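Local coordinates for inositol 2-dehydrogenase (Sinorhizobium meliloti, PDB 4HKT), which oxidises myo-inositol to scyllo-inosose (2-keto-myo-inositol) with NAD(+) as hydride acceptor, the first step of myo-inositol degradation to acetyl-CoA, at residues I168-F177 with A224-A232; A84-K94 with V109-G120. All blocks are in the same frame, centred on the assembly; numbering follows the deposited sequence. Where two conformers were deposited one is given.

Interaction 1 (I168-F177 with A224-A232); sequences IFRDMTIHDF and AIISNSRRA. With EDO (1,2-ethanediol), chain X.
The amide of Asn228 reaches from strand 224-229 to Thr173 and Asp176, at the place where helix 168-184 packs across the mixed beta-sheet of the GFO/IDH/MocA C-terminal domain. Three hydrogen bonds fix the rotation of this buried amide. Its OD1 accepts from Thr173 OG1 over a short 2.5 Å. One N-H of ND2 goes to Asp176 OD2 at 2.8 Å, close to the amide plane but approaching the carboxylate from above, 44° out of its plane. The other N-H turns back to the strand's own backbone, with ND2 3.0 Å from Ser227 O. Asp176 OD1 is taken by Ser151 OG of strand 144-152, so the carboxylate ties the helix to two neighbouring strands. Next to this group, Ile226 CG2 touches both Asp176 CB and Thr173 CG2, while Ile226 CD1 lies 3.8 Å from Phe177 CD1.

At the start of the helix Arg230 folds back over its first turn. Its NH2 makes a nearly straight salt bridge to Asp171 OD2 (3.0 Å, 173° at the hydrogen), in the guanidinium plane and on the anti side of the carboxylate. Asp171 OD1 is bonded to Tyr161 OH; Arg230 NH1 forms a second salt bridge, to Asp153 OD2, so the guanidinium is held by two carboxylates. O1 of an ethanediol, probably from the crystallisation liquor, also hydrogen-bonds to Asp171 OD2, though at a distance too short to be trusted in detail. Met172 CB lies over one face of the guanidinium, toward its rim, and Ile168 CD1 rests 4.0 Å from Arg230 CG. The helix widens here into a pi-type turn, in which Ile168 O accepts from both Met172 N and Thr173 N. Selenomethionine Met172 leaves this turn fully extended, with CG anti to the backbone N (chi1 179°), and its CE ends 3.4 Å from Ser229 O.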
loop_
_atom_site.group_PDB
_atom_site.type_symbol
_atom_site.label_atom_id
_atom_site.label_comp_id
_atom_site.label_asym_id
_atom_site.label_seq_id
_atom_site.Cartn_x
_atom_site.Cartn_y
_atom_site.Cartn_z
ATOM N N ILE B 168 -13.439 -29.991 6.132
ATOM C CA ILE B 168 -12.798 -28.766 5.700
ATOM C C ILE B 168 -11.535 -29.034 4.870
ATOM O O ILE B 168 -11.273 -28.327 3.872
ATOM C CB ILE B 168 -12.484 -27.845 6.903
ATOM C CG1 ILE B 168 -11.963 -26.498 6.431
ATOM C CG2 ILE B 168 -11.424 -28.476 7.822
ATOM C CD1 ILE B 168 -11.952 -25.480 7.540
ATOM N N PHE B 169 -10.789 -30.083 5.204
ATOM C CA PHE B 169 -9.536 -30.353 4.463
ATOM C C PHE B 169 -9.812 -30.778 3.040
ATOM O O PHE B 169 -9.130 -30.346 2.120
ATOM C CB PHE B 169 -8.709 -31.391 5.178
ATOM C CG PHE B 169 -8.154 -30.906 6.507
ATOM C CD1 PHE B 169 -7.259 -29.839 6.545
ATOM C CD2 PHE B 169 -8.501 -31.529 7.696
ATOM C CE1 PHE B 169 -6.730 -29.401 7.742
ATOM C CE2 PHE B 169 -7.984 -31.084 8.904
ATOM C CZ PHE B 169 -7.088 -30.019 8.926
ATOM N N ARG B 170 -10.830 -31.623 2.865
ATOM C CA ARG B 170 -11.232 -32.093 1.538
ATOM C C ARG B 170 -12.001 -31.051 0.745
ATOM O O ARG B 170 -11.939 -31.039 -0.478
ATOM C CB ARG B 170 -12.013 -33.404 1.639
ATOM C CG ARG B 170 -11.223 -34.499 2.332
ATOM C CD ARG B 170 -11.837 -35.888 2.159
ATOM N NE ARG B 170 -11.105 -36.940 2.873
ATOM C CZ ARG B 170 -11.279 -37.288 4.141
ATOM N NH1 ARG B 170 -12.167 -36.666 4.891
ATOM N NH2 ARG B 170 -10.534 -38.276 4.669
ATOM N N ASP B 171 -12.706 -30.164 1.434
ATOM C CA ASP B 171 -13.628 -29.245 0.772
ATOM C C ASP B 171 -13.030 -27.875 0.520
ATOM O O ASP B 171 -13.319 -27.266 -0.527
ATOM C CB ASP B 171 -14.929 -29.079 1.546
ATOM C CG ASP B 171 -15.918 -28.143 0.840
ATOM O OD1 ASP B 171 -16.451 -28.564 -0.196
ATOM O OD2 ASP B 171 -16.172 -27.007 1.309
HETATM N N MSE B 172 -12.240 -27.365 1.470
HETATM C CA MSE B 172 -11.697 -26.008 1.374
HETATM C C MSE B 172 -10.200 -26.056 1.156
HETATM O O MSE B 172 -9.679 -25.529 0.171
HETATM C CB MSE B 172 -11.994 -25.282 2.675
HETATM C CG MSE B 172 -11.451 -23.861 2.667
HETATM SE SE MSE B 172 -11.867 -22.935 4.350
HETATM C CE MSE B 172 -10.914 -21.331 3.779
ATOM N N THR B 173 -9.503 -26.722 2.055
ATOM C CA THR B 173 -8.037 -26.695 2.030
ATOM C C THR B 173 -7.454 -27.368 0.803
ATOM O O THR B 173 -6.322 -27.119 0.402
ATOM C CB THR B 173 -7.487 -27.373 3.277
ATOM O OG1 THR B 173 -8.298 -27.014 4.382
ATOM C CG2 THR B 173 -6.055 -26.883 3.532
ATOM N N ILE B 174 -8.256 -28.236 0.200
ATOM C CA ILE B 174 -7.899 -28.867 -1.042
ATOM C C ILE B 174 -7.335 -27.900 -2.107
ATOM O O ILE B 174 -6.364 -28.216 -2.765
ATOM C CB ILE B 174 -9.071 -29.780 -1.572
ATOM C CG1 ILE B 174 -8.544 -30.735 -2.635
ATOM C CG2 ILE B 174 -10.237 -28.982 -2.086
ATOM C CD1 ILE B 174 -9.448 -31.915 -2.923
ATOM N N HIS B 175 -7.940 -26.739 -2.284
ATOM C CA HIS B 175 -7.424 -25.724 -3.180
ATOM C C HIS B 175 -6.008 -25.250 -2.774
ATOM O O HIS B 175 -5.164 -25.018 -3.636
ATOM C CB HIS B 175 -8.319 -24.500 -3.151
ATOM C CG HIS B 175 -9.594 -24.671 -3.890
ATOM N ND1 HIS B 175 -9.638 -24.781 -5.264
ATOM C CD2 HIS B 175 -10.871 -24.680 -3.463
ATOM C CE1 HIS B 175 -10.895 -24.888 -5.648
ATOM N NE2 HIS B 175 -11.662 -24.830 -4.578
ATOM N N ASP B 176 -5.798 -25.107 -1.477
ATOM C CA ASP B 176 -4.498 -24.683 -0.930
ATOM C C ASP B 176 -3.449 -25.757 -0.990
ATOM O O ASP B 176 -2.299 -25.429 -1.219
ATOM C CB ASP B 176 -4.633 -24.172 0.472
ATOM C CG ASP B 176 -5.619 -23.026 0.567
ATOM O OD1 ASP B 176 -5.488 -22.039 -0.181
ATOM O OD2 ASP B 176 -6.568 -23.145 1.361
ATOM N N PHE B 177 -3.822 -27.030 -0.815
ATOM C CA PHE B 177 -2.898 -28.117 -1.119
ATOM C C PHE B 177 -2.435 -28.093 -2.581
ATOM O O PHE B 177 -1.251 -28.246 -2.859
ATOM C CB PHE B 177 -3.477 -29.475 -0.793
ATOM C CG PHE B 177 -3.836 -29.666 0.661
ATOM C CD1 PHE B 177 -2.937 -29.391 1.662
ATOM C CD2 PHE B 177 -5.061 -30.171 1.014
ATOM C CE1 PHE B 177 -3.270 -29.582 3.015
ATOM C CE2 PHE B 177 -5.404 -30.377 2.329
ATOM C CZ PHE B 177 -4.510 -30.098 3.349
ATOM N N ALA B 224 5.653 -25.432 3.343
ATOM C CA ALA B 224 4.474 -24.642 3.029
ATOM C C ALA B 224 3.576 -24.662 4.235
ATOM O O ALA B 224 3.263 -25.694 4.739
ATOM C CB ALA B 224 3.729 -25.199 1.823
ATOM N N ILE B 225 3.219 -23.484 4.705
ATOM C CA ILE B 225 2.296 -23.333 5.763
ATOM C C ILE B 225 0.984 -22.864 5.163
ATOM O O ILE B 225 0.949 -21.936 4.339
ATOM C CB ILE B 225 2.780 -22.235 6.711
ATOM C CG1 ILE B 225 4.133 -22.560 7.295
ATOM C CG2 ILE B 225 1.821 -22.064 7.860
ATOM C CD1 ILE B 225 4.702 -21.432 8.150
ATOM N N ILE B 226 -0.103 -23.464 5.609
ATOM C CA ILE B 226 -1.413 -23.109 5.104
ATOM C C ILE B 226 -2.274 -22.785 6.322
ATOM O O ILE B 226 -2.313 -23.542 7.300
ATOM C CB ILE B 226 -2.088 -24.246 4.343
ATOM C CG1 ILE B 226 -1.366 -24.578 3.066
ATOM C CG2 ILE B 226 -3.555 -23.894 4.063
ATOM C CD1 ILE B 226 -1.650 -26.006 2.649
ATOM N N SER B 227 -2.972 -21.669 6.237
ATOM C CA SER B 227 -3.952 -21.235 7.256
ATOM C C SER B 227 -5.347 -21.109 6.604
ATOM O O SER B 227 -5.475 -20.459 5.574
ATOM C CB SER B 227 -3.514 -19.854 7.728
ATOM O OG SER B 227 -4.321 -19.323 8.723
ATOM N N ASN B 228 -6.375 -21.708 7.198
ATOM C CA ASN B 228 -7.743 -21.617 6.655
ATOM C C ASN B 228 -8.676 -21.254 7.782
ATOM O O ASN B 228 -8.578 -21.835 8.857
ATOM C CB ASN B 228 -8.258 -22.959 6.179
ATOM C CG ASN B 228 -7.759 -23.414 4.827
ATOM O OD1 ASN B 228 -8.173 -24.500 4.394
ATOM N ND2 ASN B 228 -6.956 -22.638 4.131
ATOM N N SER B 229 -9.638 -20.373 7.494
ATOM C CA SER B 229 -10.758 -20.081 8.372
ATOM C C SER B 229 -12.044 -20.036 7.534
ATOM O O SER B 229 -12.078 -19.507 6.412
ATOM C CB SER B 229 -10.597 -18.749 9.108
ATOM O OG SER B 229 -11.794 -18.448 9.880
ATOM N N ARG B 230 -13.090 -20.624 8.075
ATOM C CA ARG B 230 -14.359 -20.596 7.394
ATOM C C ARG B 230 -15.054 -19.225 7.345
ATOM O O ARG B 230 -16.039 -19.099 6.627
ATOM C CB ARG B 230 -15.315 -21.612 8.017
ATOM C CG ARG B 230 -15.136 -23.048 7.544
ATOM C CD ARG B 230 -15.292 -23.193 6.043
ATOM N NE ARG B 230 -15.485 -24.571 5.647
ATOM C CZ ARG B 230 -15.616 -24.989 4.401
ATOM N NH1 ARG B 230 -15.599 -24.117 3.405
ATOM N NH2 ARG B 230 -15.772 -26.286 4.146
ATOM N N ARG B 231 -14.612 -18.230 8.115
ATOM C CA ARG B 231 -15.351 -16.968 8.243
ATOM C C ARG B 231 -14.419 -15.791 8.444
ATOM O O ARG B 231 -13.591 -15.782 9.388
ATOM C CB ARG B 231 -16.323 -17.004 9.437
ATOM C CG ARG B 231 -17.187 -15.740 9.583
ATOM C CD ARG B 231 -16.737 -14.743 10.653
ATOM N NE ARG B 231 -16.826 -15.291 12.028
ATOM C CZ ARG B 231 -15.768 -15.727 12.719
ATOM N NH1 ARG B 231 -14.544 -15.657 12.158
ATOM N NH2 ARG B 231 -15.900 -16.223 13.958
ATOM N N ALA B 232 -14.560 -14.787 7.562
ATOM C CA ALA B 232 -13.851 -13.511 7.658
ATOM C C ALA B 232 -14.848 -12.401 7.320
ATOM O O ALA B 232 -15.387 -12.394 6.212
ATOM C CB ALA B 232 -12.713 -13.480 6.674
HETATM C C1 EDO X . -16.548 -24.010 0.075
HETATM O O1 EDO X . -17.352 -25.187 0.136
HETATM C C2 EDO X . -15.055 -24.331 -0.056
HETATM O O2 EDO X . -14.290 -23.221 0.420
#

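Interaction 2 (A84-K94 with V109-G120). With EDO (1,2-ethanediol), chain T.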
loop_
_atom_site.group_PDB
_atom_site.type_symbol
_atom_site.label_atom_id
_atom_site.label_comp_id
_atom_site.label_asym_id
_atom_site.label_seq_id
_atom_site.Cartn_x
_atom_site.Cartn_y
_atom_site.Cartn_z
ATOM N N ALA B 84 -15.847 -39.904 -20.555
ATOM C CA ALA B 84 -14.613 -40.428 -21.074
ATOM C C ALA B 84 -14.913 -41.525 -22.099
ATOM O O ALA B 84 -14.392 -41.509 -23.242
ATOM C CB ALA B 84 -13.742 -41.016 -19.976
ATOM N N ARG B 85 -15.721 -42.496 -21.678
ATOM C CA ARG B 85 -16.124 -43.565 -22.595
ATOM C C ARG B 85 -16.917 -43.075 -23.795
ATOM O O ARG B 85 -16.820 -43.662 -24.872
ATOM C CB ARG B 85 -16.914 -44.627 -21.852
ATOM C CG ARG B 85 -16.010 -45.493 -21.028
ATOM C CD ARG B 85 -16.820 -46.404 -20.134
ATOM N NE ARG B 85 -15.960 -47.366 -19.509
ATOM C CZ ARG B 85 -15.853 -47.555 -18.206
ATOM N NH1 ARG B 85 -16.598 -46.877 -17.352
ATOM N NH2 ARG B 85 -14.986 -48.443 -17.776
ATOM N N ALA B 86 -17.674 -42.006 -23.636
ATOM C CA ALA B 86 -18.405 -41.435 -24.757
ATOM C C ALA B 86 -17.570 -40.550 -25.694
ATOM O O ALA B 86 -18.097 -40.048 -26.691
ATOM C CB ALA B 86 -19.595 -40.651 -24.262
ATOM N N GLY B 87 -16.301 -40.332 -25.359
ATOM C CA GLY B 87 -15.397 -39.539 -26.191
ATOM C C GLY B 87 -15.503 -38.034 -26.025
ATOM O O GLY B 87 -15.014 -37.309 -26.865
ATOM N N LYS B 88 -16.138 -37.540 -24.968
ATOM C CA LYS B 88 -16.177 -36.098 -24.730
ATOM C C LYS B 88 -14.908 -35.704 -23.981
ATOM O O LYS B 88 -14.367 -36.520 -23.230
ATOM C CB LYS B 88 -17.396 -35.691 -23.903
ATOM C CG LYS B 88 -18.666 -35.380 -24.691
ATOM C CD LYS B 88 -19.302 -36.593 -25.335
ATOM C CE LYS B 88 -20.648 -36.201 -25.931
ATOM N NZ LYS B 88 -21.193 -37.195 -26.892
ATOM N N ALA B 89 -14.411 -34.481 -24.213
ATOM C CA ALA B 89 -13.406 -33.891 -23.314
ATOM C C ALA B 89 -14.161 -33.463 -22.058
ATOM O O ALA B 89 -15.319 -33.070 -22.124
ATOM C CB ALA B 89 -12.711 -32.693 -23.970
ATOM N N ILE B 90 -13.488 -33.507 -20.910
ATOM C CA ILE B 90 -14.151 -33.329 -19.616
ATOM C C ILE B 90 -13.424 -32.303 -18.743
ATOM O O ILE B 90 -12.221 -32.392 -18.481
ATOM C CB ILE B 90 -14.164 -34.659 -18.841
ATOM C CG1 ILE B 90 -14.789 -35.777 -19.659
ATOM C CG2 ILE B 90 -14.904 -34.531 -17.531
ATOM C CD1 ILE B 90 -14.028 -37.074 -19.513
ATOM N N PHE B 91 -14.176 -31.332 -18.316
ATOM C CA PHE B 91 -13.729 -30.442 -17.283
ATOM C C PHE B 91 -14.600 -30.764 -16.069
ATOM O O PHE B 91 -15.828 -30.654 -16.148
ATOM C CB PHE B 91 -13.912 -28.982 -17.679
ATOM C CG PHE B 91 -13.589 -28.042 -16.578
ATOM C CD1 PHE B 91 -12.306 -27.522 -16.447
ATOM C CD2 PHE B 91 -14.531 -27.738 -15.632
ATOM C CE1 PHE B 91 -11.989 -26.700 -15.384
ATOM C CE2 PHE B 91 -14.228 -26.926 -14.563
ATOM C CZ PHE B 91 -12.947 -26.408 -14.435
ATOM N N CYS B 92 -13.984 -31.113 -14.947
ATOM C CA CYS B 92 -14.754 -31.432 -13.765
ATOM C C CYS B 92 -14.398 -30.571 -12.553
ATOM O O CYS B 92 -13.251 -30.512 -12.175
ATOM C CB CYS B 92 -14.585 -32.909 -13.413
ATOM S SG CYS B 92 -15.808 -33.463 -12.208
ATOM N N GLU B 93 -15.386 -29.904 -11.968
ATOM C CA GLU B 93 -15.179 -29.211 -10.697
ATOM C C GLU B 93 -14.641 -30.174 -9.609
ATOM O O GLU B 93 -14.943 -31.368 -9.606
ATOM C CB GLU B 93 -16.457 -28.556 -10.216
ATOM C CG GLU B 93 -16.672 -27.151 -10.761
ATOM C CD GLU B 93 -15.618 -26.153 -10.267
ATOM O OE1 GLU B 93 -15.138 -26.295 -9.121
ATOM O OE2 GLU B 93 -15.235 -25.267 -11.057
ATOM N N LYS B 94 -13.844 -29.633 -8.701
ATOM C CA LYS B 94 -13.316 -30.419 -7.612
ATOM C C LYS B 94 -14.485 -31.003 -6.846
ATOM O O LYS B 94 -15.551 -30.399 -6.807
ATOM C CB LYS B 94 -12.478 -29.562 -6.672
ATOM C CG LYS B 94 -13.330 -28.717 -5.759
ATOM C CD LYS B 94 -12.568 -28.241 -4.564
ATOM C CE LYS B 94 -13.459 -27.383 -3.709
ATOM N NZ LYS B 94 -14.329 -28.233 -2.877
ATOM N N VAL B 109 -9.833 -45.328 -15.997
ATOM C CA VAL B 109 -10.742 -45.277 -17.121
ATOM C C VAL B 109 -10.341 -44.124 -18.048
ATOM O O VAL B 109 -10.337 -44.284 -19.285
ATOM C CB VAL B 109 -12.205 -45.127 -16.678
ATOM C CG1 VAL B 109 -13.108 -44.917 -17.884
ATOM C CG2 VAL B 109 -12.647 -46.327 -15.828
ATOM N N VAL B 110 -10.009 -42.974 -17.471
ATOM C CA VAL B 110 -9.594 -41.809 -18.259
ATOM C C VAL B 110 -8.326 -42.114 -19.075
ATOM O O VAL B 110 -8.244 -41.733 -20.248
ATOM C CB VAL B 110 -9.370 -40.577 -17.340
ATOM C CG1 VAL B 110 -8.527 -39.498 -18.034
ATOM C CG2 VAL B 110 -10.719 -40.013 -16.871
ATOM N N SER B 111 -7.360 -42.787 -18.458
ATOM C CA SER B 111 -6.150 -43.204 -19.155
ATOM C C SER B 111 -6.431 -44.259 -20.259
ATOM O O SER B 111 -5.936 -44.134 -21.381
ATOM C CB SER B 111 -5.130 -43.742 -18.158
ATOM O OG SER B 111 -3.980 -44.158 -18.850
ATOM N N ASP B 112 -7.252 -45.274 -19.953
ATOM C CA ASP B 112 -7.582 -46.310 -20.942
ATOM C C ASP B 112 -8.308 -45.770 -22.184
ATOM O O ASP B 112 -8.100 -46.288 -23.278
ATOM C CB ASP B 112 -8.391 -47.451 -20.308
ATOM C CG ASP B 112 -7.553 -48.329 -19.394
ATOM O OD1 ASP B 112 -6.316 -48.238 -19.394
ATOM O OD2 ASP B 112 -8.144 -49.112 -18.636
ATOM N N THR B 113 -9.145 -44.746 -22.029
ATOM C CA THR B 113 -9.906 -44.186 -23.143
ATOM C C THR B 113 -9.224 -42.994 -23.799
ATOM O O THR B 113 -9.791 -42.365 -24.708
ATOM C CB THR B 113 -11.322 -43.755 -22.710
ATOM O OG1 THR B 113 -11.250 -42.703 -21.729
ATOM C CG2 THR B 113 -12.071 -44.938 -22.128
ATOM N N LYS B 114 -8.043 -42.651 -23.311
ATOM C CA LYS B 114 -7.313 -41.453 -23.780
ATOM C C LYS B 114 -8.170 -40.203 -23.751
ATOM O O LYS B 114 -8.114 -39.340 -24.655
ATOM C CB LYS B 114 -6.739 -41.715 -25.187
ATOM C CG LYS B 114 -5.635 -42.765 -25.161
ATOM C CD LYS B 114 -5.610 -43.641 -26.415
ATOM C CE LYS B 114 -4.549 -43.218 -27.422
ATOM N NZ LYS B 114 -3.231 -43.869 -27.161
ATOM N N ALA B 115 -8.960 -40.100 -22.690
ATOM C CA ALA B 115 -9.787 -38.947 -22.447
ATOM C C ALA B 115 -8.957 -37.768 -21.936
ATOM O O ALA B 115 -7.922 -37.931 -21.302
ATOM C CB ALA B 115 -10.905 -39.297 -21.459
ATOM N N LYS B 116 -9.449 -36.589 -22.225
ATOM C CA LYS B 116 -8.912 -35.339 -21.741
ATOM C C LYS B 116 -9.741 -34.931 -20.532
ATOM O O LYS B 116 -10.957 -34.848 -20.623
ATOM C CB LYS B 116 -9.044 -34.265 -22.825
ATOM C CG LYS B 116 -8.231 -34.543 -24.089
ATOM C CD LYS B 116 -8.386 -33.373 -25.063
ATOM C CE LYS B 116 -7.592 -33.586 -26.343
ATOM N NZ LYS B 116 -8.075 -34.800 -27.081
ATOM N N LEU B 117 -9.071 -34.741 -19.398
ATOM C CA LEU B 117 -9.715 -34.330 -18.150
ATOM C C LEU B 117 -8.882 -33.229 -17.499
ATOM O O LEU B 117 -7.703 -33.421 -17.204
ATOM C CB LEU B 117 -9.821 -35.540 -17.180
ATOM C CG LEU B 117 -10.159 -35.251 -15.707
ATOM C CD1 LEU B 117 -11.583 -34.772 -15.643
ATOM C CD2 LEU B 117 -9.994 -36.457 -14.778
HETATM N N MSE B 118 -9.521 -32.109 -17.252
HETATM C CA MSE B 118 -8.967 -31.061 -16.441
HETATM C C MSE B 118 -9.852 -30.975 -15.240
HETATM O O MSE B 118 -11.086 -31.055 -15.357
HETATM C CB MSE B 118 -9.055 -29.737 -17.200
HETATM C CG MSE B 118 -8.500 -28.599 -16.371
HETATM SE SE MSE B 118 -8.521 -26.915 -17.410
HETATM C CE MSE B 118 -7.055 -27.310 -18.620
ATOM N N VAL B 119 -9.243 -30.774 -14.065
ATOM C CA VAL B 119 -10.014 -30.628 -12.850
ATOM C C VAL B 119 -10.050 -29.165 -12.493
ATOM O O VAL B 119 -9.171 -28.412 -12.857
ATOM C CB VAL B 119 -9.449 -31.502 -11.673
ATOM C CG1 VAL B 119 -9.391 -32.968 -12.064
ATOM C CG2 VAL B 119 -8.077 -31.044 -11.230
ATOM N N GLY B 120 -11.039 -28.759 -11.742
ATOM C CA GLY B 120 -11.243 -27.357 -11.475
ATOM C C GLY B 120 -10.419 -26.771 -10.327
ATOM O O GLY B 120 -10.957 -26.478 -9.262
HETATM C C1 EDO T . -19.374 -45.501 -18.929
HETATM O O1 EDO T . -19.141 -45.521 -17.531
HETATM C C2 EDO T . -20.832 -45.287 -19.230
HETATM O O2 EDO T . -21.146 -46.098 -20.317
HETATM O O HOH W 1 -11.765 -36.590 -24.138
#
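Ile90 and Cys92 pair with the backbone of 116-120 as parallel strands 89-93 and 117-120 of the NAD-binding Rossmann fold. Four hydrogen bonds join them: Ile90 N to Lys116 O, Met118 N to Ile90 O (3.0 Å), Cys92 N to Met118 O (2.9 Å) and Gly120 N to Cys92 O, the last distinctly bent at 131°. Before the strands pair, one water bridges Lys88 O and Lys116 N.

Apolar contacts lie on both faces. Leu117 CD1 sits 3.8 Å from Ile90 CG2 and also approaches Cys92 CB. On the other face, selenomethionine Met118 makes a Met-aromatic contact, its SE in the plane of the Phe91 ring at the edge, 5.1 Å from the centroid. Phe91, with CG anti to the backbone N (chi1 174°), lays CZ 3.5 Å from Gly120 CA, where the lack of a side chain leaves room for the ring.

Between the helix ends, Ala84 CB meets Ala115 CB at 3.6 Å, and Val109 CG1 sits over the centre of the Arg85 guanidinium. Each helix ends in a Schellman motif, at Gly87 and Lys114. Strand 66-69 flanks strand 89-93 on its other edge, and helix 281-297 covers the Phe91 and Met118 face.

In the fold
Interaction 2 comes first along the chain and closes before interaction 1 opens. It pairs strands 89-93 and 117-120, at one edge of the parallel Rossmann sheet, which the chain connects by a beta-alpha-beta crossover through helix 100-112. Interaction 1 belongs to the C-terminal domain, where helix 168-184 lies on the mixed sheet. Their centres are about 26 Å apart, on opposite sides of the chain's centre, yet they touch, mainly through Lys94, which follows strand 89-93. Its NZ forms a salt bridge to Asp171 OD1 at 3.4 Å and a hydrogen bond to Asp171 O, while its chain packs against Ile174 and His175; His175 also meets Gly120. The two domains are thus tied directly where strand 89-93 leaves the Rossmann sheet.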